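Local coordinates for rhamnonate dehydratase (Gibberella zeae PH-1, PDB 3FXG), which probably dehydrates L-rhamnonate as a magnesium-dependent lyase of the enolase superfamily, at residues 41-46 and 224-229; 167-172 and 183-188; 220-225 and 246-251; 271-276 and 290-295. All coordinates share one frame; numbering follows the deposited sequence.

Contact 1: residues 41-46 and 224-229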
loop_
_atom_site.group_PDB
_atom_site.type_symbol
_atom_site.label_atom_id
_atom_site.label_comp_id
_atom_site.label_asym_id
_atom_site.label_seq_id
_atom_site.Cartn_x
_atom_site.Cartn_y
_atom_site.Cartn_z
ATOM N N ASP A 41 -41.726 -3.796 -12.004
ATOM C CA ASP A 41 -40.554 -3.065 -12.475
ATOM C C ASP A 41 -39.365 -3.383 -11.582
ATOM O O ASP A 41 -39.320 -2.967 -10.425
ATOM C CB ASP A 41 -40.797 -1.554 -12.463
ATOM C CG ASP A 41 -41.833 -1.122 -13.482
ATOM O OD1 ASP A 41 -41.900 -1.746 -14.563
ATOM O OD2 ASP A 41 -42.565 -0.146 -13.206
ATOM N N ILE A 42 -38.407 -4.127 -12.123
ATOM C CA ILE A 42 -37.213 -4.491 -11.370
ATOM C C ILE A 42 -35.978 -4.305 -12.240
ATOM O O ILE A 42 -35.916 -4.820 -13.355
ATOM C CB ILE A 42 -37.265 -5.959 -10.911
ATOM C CG1 ILE A 42 -38.486 -6.186 -10.016
ATOM C CG2 ILE A 42 -35.987 -6.314 -10.160
ATOM C CD1 ILE A 42 -38.644 -7.630 -9.554
ATOM N N SER A 43 -34.999 -3.569 -11.728
ATOM C CA SER A 43 -33.760 -3.339 -12.463
ATOM C C SER A 43 -32.930 -4.622 -12.422
ATOM O O SER A 43 -32.718 -5.195 -11.351
ATOM C CB SER A 43 -32.979 -2.186 -11.826
ATOM O OG SER A 43 -31.791 -1.901 -12.549
ATOM N N THR A 44 -32.473 -5.074 -13.587
ATOM C CA THR A 44 -31.671 -6.292 -13.684
ATOM C C THR A 44 -30.521 -6.080 -14.674
ATOM O O THR A 44 -30.454 -5.048 -15.346
ATOM C CB THR A 44 -32.514 -7.488 -14.187
ATOM O OG1 THR A 44 -32.674 -7.393 -15.608
ATOM C CG2 THR A 44 -33.894 -7.497 -13.530
ATOM N N PRO A 45 -29.595 -7.053 -14.768
ATOM C CA PRO A 45 -28.459 -6.946 -15.690
ATOM C C PRO A 45 -28.908 -6.876 -17.152
ATOM O O PRO A 45 -28.161 -6.414 -18.015
ATOM C CB PRO A 45 -27.659 -8.218 -15.408
ATOM C CG PRO A 45 -27.929 -8.466 -13.957
ATOM C CD PRO A 45 -29.420 -8.208 -13.867
ATOM N N ALA A 46 -30.126 -7.339 -17.422
ATOM C CA ALA A 46 -30.663 -7.336 -18.781
ATOM C C ALA A 46 -31.584 -6.152 -19.068
ATOM O O ALA A 46 -32.087 -6.010 -20.181
ATOM C CB ALA A 46 -31.407 -8.643 -19.046
ATOM N N TYR A 224 -30.390 -6.104 -7.390
ATOM C CA TYR A 224 -30.175 -7.279 -8.238
ATOM C C TYR A 224 -29.021 -7.152 -9.250
ATOM O O TYR A 224 -29.236 -7.242 -10.461
ATOM C CB TYR A 224 -31.487 -7.621 -8.971
ATOM C CG TYR A 224 -31.545 -9.023 -9.552
ATOM C CD1 TYR A 224 -31.498 -10.148 -8.724
ATOM C CD2 TYR A 224 -31.627 -9.225 -10.930
ATOM C CE1 TYR A 224 -31.528 -11.445 -9.258
ATOM C CE2 TYR A 224 -31.656 -10.513 -11.473
ATOM C CZ TYR A 224 -31.604 -11.617 -10.632
ATOM O OH TYR A 224 -31.601 -12.885 -11.171
HETATM N N MSE A 225 -27.806 -6.961 -8.732
HETATM C CA MSE A 225 -26.577 -6.831 -9.528
HETATM C C MSE A 225 -26.721 -6.025 -10.826
HETATM O O MSE A 225 -26.015 -6.271 -11.805
HETATM C CB MSE A 225 -26.005 -8.236 -9.829
HETATM C CG MSE A 225 -26.919 -9.184 -10.606
HETATM SE SE MSE A 225 -26.350 -11.080 -10.643
HETATM C CE MSE A 225 -28.094 -11.873 -10.901
ATOM N N SER A 226 -27.583 -5.014 -10.807
ATOM C CA SER A 226 -27.855 -4.236 -12.014
ATOM C C SER A 226 -27.229 -2.858 -12.195
ATOM O O SER A 226 -27.387 -2.261 -13.259
ATOM C CB SER A 226 -29.366 -4.078 -12.169
ATOM O OG SER A 226 -29.867 -3.183 -11.186
ATOM N N LEU A 227 -26.538 -2.335 -11.189
ATOM C CA LEU A 227 -25.965 -1.001 -11.330
ATOM C C LEU A 227 -24.468 -1.021 -11.614
ATOM O O LEU A 227 -23.905 -2.039 -12.024
ATOM C CB LEU A 227 -26.238 -0.174 -10.065
ATOM C CG LEU A 227 -27.664 -0.269 -9.506
ATOM C CD1 LEU A 227 -27.785 0.623 -8.276
ATOM C CD2 LEU A 227 -28.678 0.141 -10.577
ATOM N N ASN A 228 -23.834 0.128 -11.419
ATOM C CA ASN A 228 -22.396 0.255 -11.612
ATOM C C ASN A 228 -21.910 1.245 -10.559
ATOM O O ASN A 228 -22.722 1.880 -9.882
ATOM C CB ASN A 228 -22.072 0.739 -13.030
ATOM C CG ASN A 228 -22.672 2.090 -13.339
ATOM O OD1 ASN A 228 -22.386 3.081 -12.666
ATOM N ND2 ASN A 228 -23.503 2.140 -14.372
ATOM N N VAL A 229 -20.597 1.382 -10.413
ATOM C CA VAL A 229 -20.047 2.269 -9.394
ATOM C C VAL A 229 -20.541 3.708 -9.417
ATOM O O VAL A 229 -21.027 4.211 -8.399
ATOM C CB VAL A 229 -18.499 2.260 -9.428
ATOM C CG1 VAL A 229 -17.945 3.289 -8.448
ATOM C CG2 VAL A 229 -17.988 0.873 -9.057
HETATM O O HOH W 1 -28.050 -3.417 -15.769
#
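Ser43 and Ser226 meet hydroxyl to hydroxyl. Ser43 OG donates to Ser226 OG at 2.7 Å, and Ser226 OG in turn donates to Cys223 O, a short relay that links the 41-46 loop to the turn beneath it. With chi1 at 72°, Ser226 OG lies between its own N and carbonyl carbon, close to both Ser43 and Cys223 O. Next to this pair, a water donates to Thr44 O at 2.9 Å and to Ser226 O at 2.8 Å, joining two carbonyls that could not bond each other. The apolar part centres on Pro45, whose CG rests on CG of selenomethionine Met225 at 3.6 Å while its CD lies 3.8 Å from Tyr224 CD2, the proline and tyrosine side chains crossing at about a right angle. Thr44 CB meets Tyr224 CD2 at the ring edge, in its plane, at 3.8 Å. Further out, an ST turn from Ala46 N to Thr44 OG1 (3.1 Å) shapes the 41-46 loop, Arg56 makes a cation-pi contact with Tyr224, and Met121 of a second subunit packs on both Pro45 and Met225. The loop that follows barrel strand 219-222 is thus covered by the loop that precedes strand 66-73 of the antiparallel sheet, a meeting typical of the enolase superfamily, where the N-terminal capping domain closes over the mouth of the barrel.

Contact 2: residues 167-172 and 183-188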
loop_
_atom_site.group_PDB
_atom_site.type_symbol
_atom_site.label_atom_id
_atom_site.label_comp_id
_atom_site.label_asym_id
_atom_site.label_seq_id
_atom_site.Cartn_x
_atom_site.Cartn_y
_atom_site.Cartn_z
ATOM N N TYR A 167 -36.872 -9.927 8.112
ATOM C CA TYR A 167 -37.187 -8.671 7.455
ATOM C C TYR A 167 -37.875 -9.211 6.200
ATOM O O TYR A 167 -37.624 -10.345 5.796
ATOM C CB TYR A 167 -35.927 -7.846 7.142
ATOM C CG TYR A 167 -34.995 -8.391 6.087
ATOM C CD1 TYR A 167 -35.243 -8.178 4.731
ATOM C CD2 TYR A 167 -33.826 -9.063 6.446
ATOM C CE1 TYR A 167 -34.345 -8.612 3.759
ATOM C CE2 TYR A 167 -32.923 -9.500 5.483
ATOM C CZ TYR A 167 -33.187 -9.270 4.143
ATOM O OH TYR A 167 -32.286 -9.682 3.188
ATOM N N CYS A 168 -38.760 -8.432 5.597
ATOM C CA CYS A 168 -39.490 -8.923 4.440
ATOM C C CYS A 168 -39.093 -8.264 3.129
ATOM O O CYS A 168 -39.083 -7.036 3.024
ATOM C CB CYS A 168 -40.992 -8.736 4.680
ATOM S SG CYS A 168 -42.056 -9.405 3.394
ATOM N N THR A 169 -38.768 -9.088 2.137
ATOM C CA THR A 169 -38.387 -8.592 0.816
ATOM C C THR A 169 -39.611 -8.635 -0.090
ATOM O O THR A 169 -40.196 -9.696 -0.311
ATOM C CB THR A 169 -37.271 -9.448 0.185
ATOM O OG1 THR A 169 -36.133 -9.462 1.055
ATOM C CG2 THR A 169 -36.860 -8.881 -1.168
ATOM N N GLY A 170 -39.999 -7.474 -0.607
ATOM C CA GLY A 170 -41.162 -7.410 -1.473
ATOM C C GLY A 170 -41.542 -5.985 -1.825
ATOM O O GLY A 170 -40.967 -5.035 -1.301
ATOM N N PRO A 171 -42.533 -5.805 -2.706
ATOM C CA PRO A 171 -42.981 -4.477 -3.129
ATOM C C PRO A 171 -43.843 -3.696 -2.139
ATOM O O PRO A 171 -44.114 -2.515 -2.357
ATOM C CB PRO A 171 -43.730 -4.778 -4.420
ATOM C CG PRO A 171 -44.387 -6.072 -4.099
ATOM C CD PRO A 171 -43.269 -6.858 -3.430
ATOM N N GLU A 172 -44.268 -4.333 -1.055
ATOM C CA GLU A 172 -45.124 -3.646 -0.088
ATOM C C GLU A 172 -44.574 -3.613 1.337
ATOM O O GLU A 172 -44.979 -4.404 2.185
ATOM C CB GLU A 172 -46.512 -4.296 -0.077
ATOM C CG GLU A 172 -47.236 -4.292 -1.426
ATOM C CD GLU A 172 -47.635 -2.901 -1.885
ATOM O OE1 GLU A 172 -47.759 -1.998 -1.031
ATOM O OE2 GLU A 172 -47.842 -2.711 -3.101
ATOM N N GLY A 183 -38.128 -5.086 9.201
ATOM C CA GLY A 183 -37.778 -4.174 8.126
ATOM C C GLY A 183 -38.306 -4.653 6.786
ATOM O O GLY A 183 -38.752 -5.798 6.653
ATOM N N GLY A 184 -38.259 -3.779 5.788
ATOM C CA GLY A 184 -38.735 -4.148 4.467
ATOM C C GLY A 184 -37.722 -3.828 3.386
ATOM O O GLY A 184 -37.179 -2.728 3.360
ATOM N N LYS A 185 -37.459 -4.785 2.499
ATOM C CA LYS A 185 -36.510 -4.572 1.405
ATOM C C LYS A 185 -37.267 -4.541 0.085
ATOM O O LYS A 185 -37.933 -5.509 -0.282
ATOM C CB LYS A 185 -35.457 -5.684 1.364
ATOM C CG LYS A 185 -34.335 -5.429 0.354
ATOM C CD LYS A 185 -33.187 -6.441 0.497
ATOM C CE LYS A 185 -33.625 -7.849 0.124
ATOM N NZ LYS A 185 -32.535 -8.850 0.331
ATOM N N VAL A 186 -37.155 -3.426 -0.629
ATOM C CA VAL A 186 -37.848 -3.259 -1.899
ATOM C C VAL A 186 -36.910 -3.359 -3.102
ATOM O O VAL A 186 -35.719 -3.065 -3.005
ATOM C CB VAL A 186 -38.584 -1.894 -1.941
ATOM C CG1 VAL A 186 -39.612 -1.824 -0.817
ATOM C CG2 VAL A 186 -37.588 -0.758 -1.798
ATOM N N PRO A 187 -37.437 -3.799 -4.251
ATOM C CA PRO A 187 -36.606 -3.918 -5.451
ATOM C C PRO A 187 -36.526 -2.593 -6.216
ATOM O O PRO A 187 -37.545 -1.942 -6.456
ATOM C CB PRO A 187 -37.307 -5.018 -6.243
ATOM C CG PRO A 187 -38.751 -4.783 -5.917
ATOM C CD PRO A 187 -38.744 -4.460 -4.437
ATOM N N LEU A 188 -35.308 -2.191 -6.574
ATOM C CA LEU A 188 -35.086 -0.956 -7.322
ATOM C C LEU A 188 -35.688 -1.173 -8.705
ATOM O O LEU A 188 -35.351 -2.138 -9.388
ATOM C CB LEU A 188 -33.589 -0.673 -7.445
ATOM C CG LEU A 188 -33.210 0.693 -8.018
ATOM C CD1 LEU A 188 -33.483 1.767 -6.973
ATOM C CD2 LEU A 188 -31.739 0.697 -8.404
#
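Cys168 and Gly184 pair as neighbours on parallel strands, and Cys168 bonds through its N and O to the residues before and after Gly184. Cys168 N donates to Gly183 O at 2.8 Å, and Lys185 N returns a bond to Cys168 O, also at 2.8 Å. Gly170 N then reaches Lys185 O at 2.9 Å, just past the last strand residue. A CA-H...O contact from Gly184 CA to Cys168 O, 3.2 Å long, accompanies them.

The polar side-chain contact belongs to Lys185. A bend at chi3 (66°) turns its tip toward Tyr167, and NZ donates to Tyr167 OH at 3.0 Å, approaching at the ring edge and in its plane. NZ also forms salt bridges with Glu248 and Glu345, so three oxygens fix its position.

By van der Waals contact, Thr169 runs alongside Lys185 in the same direction, its OG1 3.1 Å from Lys185 CE; that hydroxyl is hydrogen-bonded to Glu345. On the outer side, Val186 CG1 touches Gly170 O at 3.5 Å and packs against helix 195-213.

Strand 163-169, helix 173-179 and strand 184-187 form a beta-alpha-beta crossover, the repeating element of a TIM barrel, here with a lysine directed into the barrel mouth near the magnesium.

Contact 3: residues 220-225 and 246-251. With MG (magnesium ion), chain I.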
loop_
_atom_site.group_PDB
_atom_site.type_symbol
_atom_site.label_atom_id
_atom_site.label_comp_id
_atom_site.label_asym_id
_atom_site.label_seq_id
_atom_site.Cartn_x
_atom_site.Cartn_y
_atom_site.Cartn_z
HETATM N N MSE A 220 -34.691 -1.322 3.158
HETATM C CA MSE A 220 -33.489 -1.717 2.438
HETATM C C MSE A 220 -33.829 -1.715 0.947
HETATM O O MSE A 220 -34.995 -1.830 0.577
HETATM C CB MSE A 220 -33.039 -3.118 2.870
HETATM C CG MSE A 220 -32.554 -3.215 4.317
HETATM SE SE MSE A 220 -33.954 -3.073 5.667
HETATM C CE MSE A 220 -34.212 -4.959 6.032
ATOM N N VAL A 221 -32.820 -1.586 0.093
ATOM C CA VAL A 221 -33.058 -1.566 -1.346
ATOM C C VAL A 221 -32.265 -2.642 -2.075
ATOM O O VAL A 221 -31.036 -2.689 -1.986
ATOM C CB VAL A 221 -32.692 -0.186 -1.945
ATOM C CG1 VAL A 221 -33.020 -0.155 -3.432
ATOM C CG2 VAL A 221 -33.450 0.918 -1.202
ATOM N N ASP A 222 -32.970 -3.507 -2.796
ATOM C CA ASP A 222 -32.319 -4.574 -3.551
ATOM C C ASP A 222 -32.103 -4.096 -4.979
ATOM O O ASP A 222 -33.041 -3.644 -5.634
ATOM C CB ASP A 222 -33.183 -5.832 -3.549
ATOM C CG ASP A 222 -32.434 -7.051 -4.053
ATOM O OD1 ASP A 222 -32.011 -7.055 -5.227
ATOM O OD2 ASP A 222 -32.267 -8.006 -3.269
ATOM N N CYS A 223 -30.868 -4.206 -5.461
ATOM C CA CYS A 223 -30.532 -3.746 -6.804
ATOM C C CYS A 223 -30.236 -4.855 -7.819
ATOM O O CYS A 223 -29.882 -4.576 -8.966
ATOM C CB CYS A 223 -29.356 -2.768 -6.724
ATOM S SG CYS A 223 -29.678 -1.322 -5.655
ATOM N N TYR A 224 -30.390 -6.104 -7.390
ATOM C CA TYR A 224 -30.175 -7.279 -8.238
ATOM C C TYR A 224 -29.021 -7.152 -9.250
ATOM O O TYR A 224 -29.236 -7.242 -10.461
ATOM C CB TYR A 224 -31.487 -7.621 -8.971
ATOM C CG TYR A 224 -31.545 -9.023 -9.552
ATOM C CD1 TYR A 224 -31.498 -10.148 -8.724
ATOM C CD2 TYR A 224 -31.627 -9.225 -10.930
ATOM C CE1 TYR A 224 -31.528 -11.445 -9.258
ATOM C CE2 TYR A 224 -31.656 -10.513 -11.473
ATOM C CZ TYR A 224 -31.604 -11.617 -10.632
ATOM O OH TYR A 224 -31.601 -12.885 -11.171
HETATM N N MSE A 225 -27.806 -6.961 -8.732
HETATM C CA MSE A 225 -26.577 -6.831 -9.528
HETATM C C MSE A 225 -26.721 -6.025 -10.826
HETATM O O MSE A 225 -26.015 -6.271 -11.805
HETATM C CB MSE A 225 -26.005 -8.236 -9.829
HETATM C CG MSE A 225 -26.919 -9.184 -10.606
HETATM SE SE MSE A 225 -26.350 -11.080 -10.643
HETATM C CE MSE A 225 -28.094 -11.873 -10.901
ATOM N N TRP A 246 -29.745 -0.236 4.068
ATOM C CA TRP A 246 -28.627 -0.758 3.294
ATOM C C TRP A 246 -29.003 -0.956 1.836
ATOM O O TRP A 246 -30.180 -1.111 1.496
ATOM C CB TRP A 246 -28.070 -2.063 3.896
ATOM C CG TRP A 246 -28.823 -3.341 3.587
ATOM C CD1 TRP A 246 -29.022 -3.907 2.355
ATOM C CD2 TRP A 246 -29.396 -4.248 4.539
ATOM N NE1 TRP A 246 -29.679 -5.110 2.487
ATOM C CE2 TRP A 246 -29.919 -5.342 3.816
ATOM C CE3 TRP A 246 -29.514 -4.241 5.937
ATOM C CZ2 TRP A 246 -30.555 -6.423 4.444
ATOM C CZ3 TRP A 246 -30.146 -5.317 6.564
ATOM C CH2 TRP A 246 -30.657 -6.392 5.813
ATOM N N TRP A 247 -27.986 -0.930 0.980
ATOM C CA TRP A 247 -28.154 -1.107 -0.455
ATOM C C TRP A 247 -27.582 -2.471 -0.808
ATOM O O TRP A 247 -26.401 -2.740 -0.562
ATOM C CB TRP A 247 -27.421 0.006 -1.201
ATOM C CG TRP A 247 -28.005 1.360 -0.926
ATOM C CD1 TRP A 247 -27.770 2.153 0.160
ATOM C CD2 TRP A 247 -28.953 2.060 -1.738
ATOM N NE1 TRP A 247 -28.514 3.307 0.074
ATOM C CE2 TRP A 247 -29.249 3.275 -1.083
ATOM C CE3 TRP A 247 -29.581 1.779 -2.959
ATOM C CZ2 TRP A 247 -30.148 4.210 -1.607
ATOM C CZ3 TRP A 247 -30.477 2.713 -3.482
ATOM C CH2 TRP A 247 -30.749 3.911 -2.804
ATOM N N GLU A 248 -28.425 -3.319 -1.390
ATOM C CA GLU A 248 -28.054 -4.691 -1.721
ATOM C C GLU A 248 -27.709 -5.014 -3.173
ATOM O O GLU A 248 -28.409 -4.616 -4.104
ATOM C CB GLU A 248 -29.172 -5.623 -1.246
ATOM C CG GLU A 248 -28.856 -7.102 -1.349
ATOM C CD GLU A 248 -29.843 -7.948 -0.567
ATOM O OE1 GLU A 248 -30.202 -7.546 0.561
ATOM O OE2 GLU A 248 -30.250 -9.015 -1.071
ATOM N N GLU A 249 -26.625 -5.771 -3.336
ATOM C CA GLU A 249 -26.126 -6.211 -4.638
ATOM C C GLU A 249 -26.180 -5.135 -5.718
ATOM O O GLU A 249 -26.724 -5.356 -6.801
ATOM C CB GLU A 249 -26.892 -7.460 -5.102
ATOM C CG GLU A 249 -26.024 -8.418 -5.920
ATOM C CD GLU A 249 -26.730 -9.711 -6.313
ATOM O OE1 GLU A 249 -26.031 -10.638 -6.776
ATOM O OE2 GLU A 249 -27.972 -9.802 -6.173
ATOM N N CYS A 250 -25.607 -3.973 -5.421
ATOM C CA CYS A 250 -25.580 -2.864 -6.369
ATOM C C CYS A 250 -24.768 -3.190 -7.612
ATOM O O CYS A 250 -25.127 -2.787 -8.717
ATOM C CB CYS A 250 -24.978 -1.619 -5.721
ATOM S SG CYS A 250 -25.930 -0.960 -4.352
ATOM N N LEU A 251 -23.675 -3.923 -7.428
ATOM C CA LEU A 251 -22.798 -4.266 -8.540
ATOM C C LEU A 251 -22.894 -5.708 -9.015
ATOM O O LEU A 251 -23.450 -6.577 -8.339
ATOM C CB LEU A 251 -21.342 -3.991 -8.152
ATOM C CG LEU A 251 -21.018 -2.604 -7.588
ATOM C CD1 LEU A 251 -19.532 -2.539 -7.224
ATOM C CD2 LEU A 251 -21.367 -1.536 -8.610
HETATM MG MG MG I . -31.029 -9.837 -2.994
HETATM O O HOH W 2 -30.369 -9.230 -5.097
HETATM O O HOH W 3 -32.923 -10.946 -1.836
#
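Glu248 reaches from its strand past Asp222 to the magnesium ion. Its CB lies 3.6 Å from Val221 O. With CG anti to the backbone N (chi1 -172°) and the chain extended beyond it, the side chain rises to the level of the Asp222 carboxylate, and CG passes 4.0 Å from Asp222 OD2, CD 3.6 Å from the same oxygen. OE2 binds the magnesium at 2.2 Å, as does Asp222 OD2; these two oxygens sit 3.1 Å apart, held by the shared metal, not by a hydrogen bond. OE1 turns its anti lone pair to Trp246 NE1 at 3.1 Å, the oxygen lying almost in the indole plane. Lys185 and Gln296 also hold OE1, so the rotation of the carboxylate is fixed. The Asp222 and Glu248 carboxylates are turned 54° apart, and Glu275 adds the third protein ligand. This is the metal site of the enolase superfamily: acidic residues at or just beyond the C-terminal ends of successive parallel strands of a TIM barrel, here joined by backbone bonds such as Glu248 N to Val221 O. Asp222 OD1 closes an Asx turn with Tyr224 N and accepts from a metal-bound water, which also donates to Glu249 OE2 at 2.7 Å. Selenomethionine Met220 lays CG over the face of the Trp246 indole, near the CD2-CE2 bond, 3.3 Å above the plane, its selenium adding a Met-aromatic contact.

Contact 4: residues 271-276 and 290-295. With MG (magnesium ion), chain I.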
loop_
_atom_site.group_PDB
_atom_site.type_symbol
_atom_site.label_atom_id
_atom_site.label_comp_id
_atom_site.label_asym_id
_atom_site.label_seq_id
_atom_site.Cartn_x
_atom_site.Cartn_y
_atom_site.Cartn_z
ATOM N N PHE A 271 -23.635 -1.423 2.655
ATOM C CA PHE A 271 -23.755 -2.121 1.380
ATOM C C PHE A 271 -23.635 -3.618 1.628
ATOM O O PHE A 271 -22.879 -4.044 2.503
ATOM C CB PHE A 271 -22.659 -1.651 0.423
ATOM C CG PHE A 271 -22.821 -0.225 -0.001
ATOM C CD1 PHE A 271 -23.692 0.107 -1.034
ATOM C CD2 PHE A 271 -22.171 0.793 0.687
ATOM C CE1 PHE A 271 -23.919 1.438 -1.375
ATOM C CE2 PHE A 271 -22.391 2.131 0.356
ATOM C CZ PHE A 271 -23.270 2.452 -0.678
ATOM N N THR A 272 -24.386 -4.411 0.866
ATOM C CA THR A 272 -24.363 -5.861 1.019
ATOM C C THR A 272 -24.358 -6.535 -0.347
ATOM O O THR A 272 -24.631 -5.897 -1.364
ATOM C CB THR A 272 -25.608 -6.368 1.789
ATOM O OG1 THR A 272 -26.752 -6.332 0.923
ATOM C CG2 THR A 272 -25.887 -5.486 3.007
ATOM N N THR A 273 -24.042 -7.826 -0.364
ATOM C CA THR A 273 -24.029 -8.596 -1.602
ATOM C C THR A 273 -23.644 -10.032 -1.282
ATOM O O THR A 273 -23.402 -10.369 -0.118
ATOM C CB THR A 273 -23.013 -8.024 -2.621
ATOM O OG1 THR A 273 -23.161 -8.694 -3.876
ATOM C CG2 THR A 273 -21.580 -8.222 -2.124
ATOM N N GLY A 274 -23.608 -10.880 -2.307
ATOM C CA GLY A 274 -23.200 -12.255 -2.094
ATOM C C GLY A 274 -24.113 -13.386 -2.533
ATOM O O GLY A 274 -23.660 -14.524 -2.610
ATOM N N GLU A 275 -25.380 -13.113 -2.831
ATOM C CA GLU A 275 -26.258 -14.209 -3.222
ATOM C C GLU A 275 -25.805 -14.896 -4.505
ATOM O O GLU A 275 -26.160 -16.047 -4.752
ATOM C CB GLU A 275 -27.715 -13.745 -3.328
ATOM C CG GLU A 275 -28.032 -12.750 -4.421
ATOM C CD GLU A 275 -29.430 -12.171 -4.254
ATOM O OE1 GLU A 275 -30.245 -12.267 -5.200
ATOM O OE2 GLU A 275 -29.708 -11.622 -3.163
ATOM N N HIS A 276 -25.002 -14.209 -5.310
ATOM C CA HIS A 276 -24.502 -14.818 -6.534
ATOM C C HIS A 276 -22.996 -15.069 -6.505
ATOM O O HIS A 276 -22.324 -15.014 -7.532
ATOM C CB HIS A 276 -24.897 -13.979 -7.747
ATOM C CG HIS A 276 -26.377 -13.890 -7.946
ATOM N ND1 HIS A 276 -27.117 -12.798 -7.547
ATOM C CD2 HIS A 276 -27.264 -14.784 -8.445
ATOM C CE1 HIS A 276 -28.397 -13.022 -7.792
ATOM N NE2 HIS A 276 -28.512 -14.220 -8.336
ATOM N N ARG A 290 -13.225 -5.478 4.231
ATOM C CA ARG A 290 -14.375 -5.152 5.061
ATOM C C ARG A 290 -15.161 -3.990 4.428
ATOM O O ARG A 290 -15.505 -3.011 5.096
ATOM C CB ARG A 290 -13.889 -4.800 6.477
ATOM C CG ARG A 290 -14.953 -4.827 7.571
ATOM C CD ARG A 290 -14.623 -5.812 8.720
ATOM N NE ARG A 290 -13.289 -5.636 9.299
ATOM C CZ ARG A 290 -13.042 -5.461 10.599
ATOM N NH1 ARG A 290 -11.793 -5.319 11.028
ATOM N NH2 ARG A 290 -14.039 -5.408 11.473
ATOM N N ASN A 291 -15.432 -4.109 3.131
ATOM C CA ASN A 291 -16.186 -3.094 2.397
ATOM C C ASN A 291 -17.664 -3.452 2.272
ATOM O O ASN A 291 -18.437 -2.719 1.646
ATOM C CB ASN A 291 -15.602 -2.892 0.997
ATOM C CG ASN A 291 -14.265 -2.189 1.025
ATOM O OD1 ASN A 291 -14.103 -1.178 1.706
ATOM N ND2 ASN A 291 -13.303 -2.714 0.280
ATOM N N LEU A 292 -18.041 -4.592 2.845
ATOM C CA LEU A 292 -19.428 -5.047 2.826
ATOM C C LEU A 292 -19.881 -5.271 4.264
ATOM O O LEU A 292 -19.241 -5.991 5.026
ATOM C CB LEU A 292 -19.554 -6.337 2.011
ATOM C CG LEU A 292 -19.299 -6.137 0.514
ATOM C CD1 LEU A 292 -19.043 -7.469 -0.150
ATOM C CD2 LEU A 292 -20.490 -5.425 -0.122
ATOM N N ASP A 293 -20.987 -4.636 4.631
ATOM C CA ASP A 293 -21.514 -4.735 5.987
ATOM C C ASP A 293 -22.190 -6.064 6.267
ATOM O O ASP A 293 -22.303 -6.481 7.422
ATOM C CB ASP A 293 -22.490 -3.591 6.222
ATOM C CG ASP A 293 -21.833 -2.248 6.047
ATOM O OD1 ASP A 293 -21.362 -1.683 7.054
ATOM O OD2 ASP A 293 -21.760 -1.773 4.897
ATOM N N ILE A 294 -22.638 -6.724 5.205
ATOM C CA ILE A 294 -23.297 -8.020 5.322
ATOM C C ILE A 294 -23.053 -8.847 4.066
ATOM O O ILE A 294 -23.132 -8.325 2.955
ATOM C CB ILE A 294 -24.834 -7.872 5.469
ATOM C CG1 ILE A 294 -25.180 -7.003 6.676
ATOM C CG2 ILE A 294 -25.480 -9.250 5.623
ATOM C CD1 ILE A 294 -26.675 -6.781 6.841
ATOM N N ILE A 295 -22.738 -10.128 4.231
ATOM C CA ILE A 295 -22.567 -10.987 3.066
ATOM C C ILE A 295 -23.801 -11.879 3.058
ATOM O O ILE A 295 -24.276 -12.305 4.116
ATOM C CB ILE A 295 -21.249 -11.800 3.109
ATOM C CG1 ILE A 295 -21.197 -12.707 4.335
ATOM C CG2 ILE A 295 -20.068 -10.832 3.094
ATOM C CD1 ILE A 295 -19.986 -13.635 4.331
HETATM MG MG MG I . -31.029 -9.837 -2.994
HETATM O O HOH W 3 -32.923 -10.946 -1.836
HETATM O O HOH W 2 -30.369 -9.230 -5.097
#
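The beta-alpha-beta unit of strand 270-273, helix 279-287 and strand 294-295 is closed where Asp293 takes hold of both polar backbone atoms of Phe271. Phe271 N donates to Asp293 OD2 at 2.9 Å, meeting the carboxylate on its anti side and 30° out of its plane, and Asp293 N donates to Phe271 O, also at 2.9 Å. A side chain thus stands in for a strand carbonyl just before the second strand begins. The same carboxylate is shared: OD2 pairs with Lys263 in a salt bridge, and OD1 is hydrogen-bonded to Ser230 of a neighbouring subunit. Farther along, the pairing loosens, and Thr273 N to Ile294 O is a weak bond of 3.5 Å. Thr272 and Ile294 lie side by side, with Thr272 CG2 3.6 Å from Ile294 CB, while Thr272 OG1 is hydrogen-bonded to Gln296. On the opposite face of the sheet, Thr273 CG2 is pressed against Leu292 CD1 at 3.3 Å, tighter than usual for two methyl groups. These are adjacent parallel strands of the TIM barrel, and the metal-binding residue follows the first strand after one glycine. Gly274 makes the turn with backbone angles of 125° and -15°, a conformation in which a CB would collide with the preceding carbonyl oxygen. Glu275 then extends its chain to the magnesium ion, bound by OE2 at 2.2 Å alongside Asp222 and Glu248.

All four contacts are buried, yet their chemistry follows their place. Contacts 2, 3 and 4 pair parallel strands of one curled sheet, whereas contact 1 joins two loops over its rim through hydroxyls, a water and proline packing. Contact 2, which no other chain touches, adds a lysine-tyrosine pair; contacts 1, 3 and 4 meet neighbouring subunits. Contact 3 turns carboxylates to the metal, and contact 4 pairs loosely, helped by the Asp293 side chain. Contact 3 shares Tyr224 and Met225 with contact 1, is bridged to contact 2 by Lys185-Glu248 and to contact 4 by Glu249-His276. Contacts 3 and 4 together hold the magnesium, and contact 2 places Lys185 NZ near it.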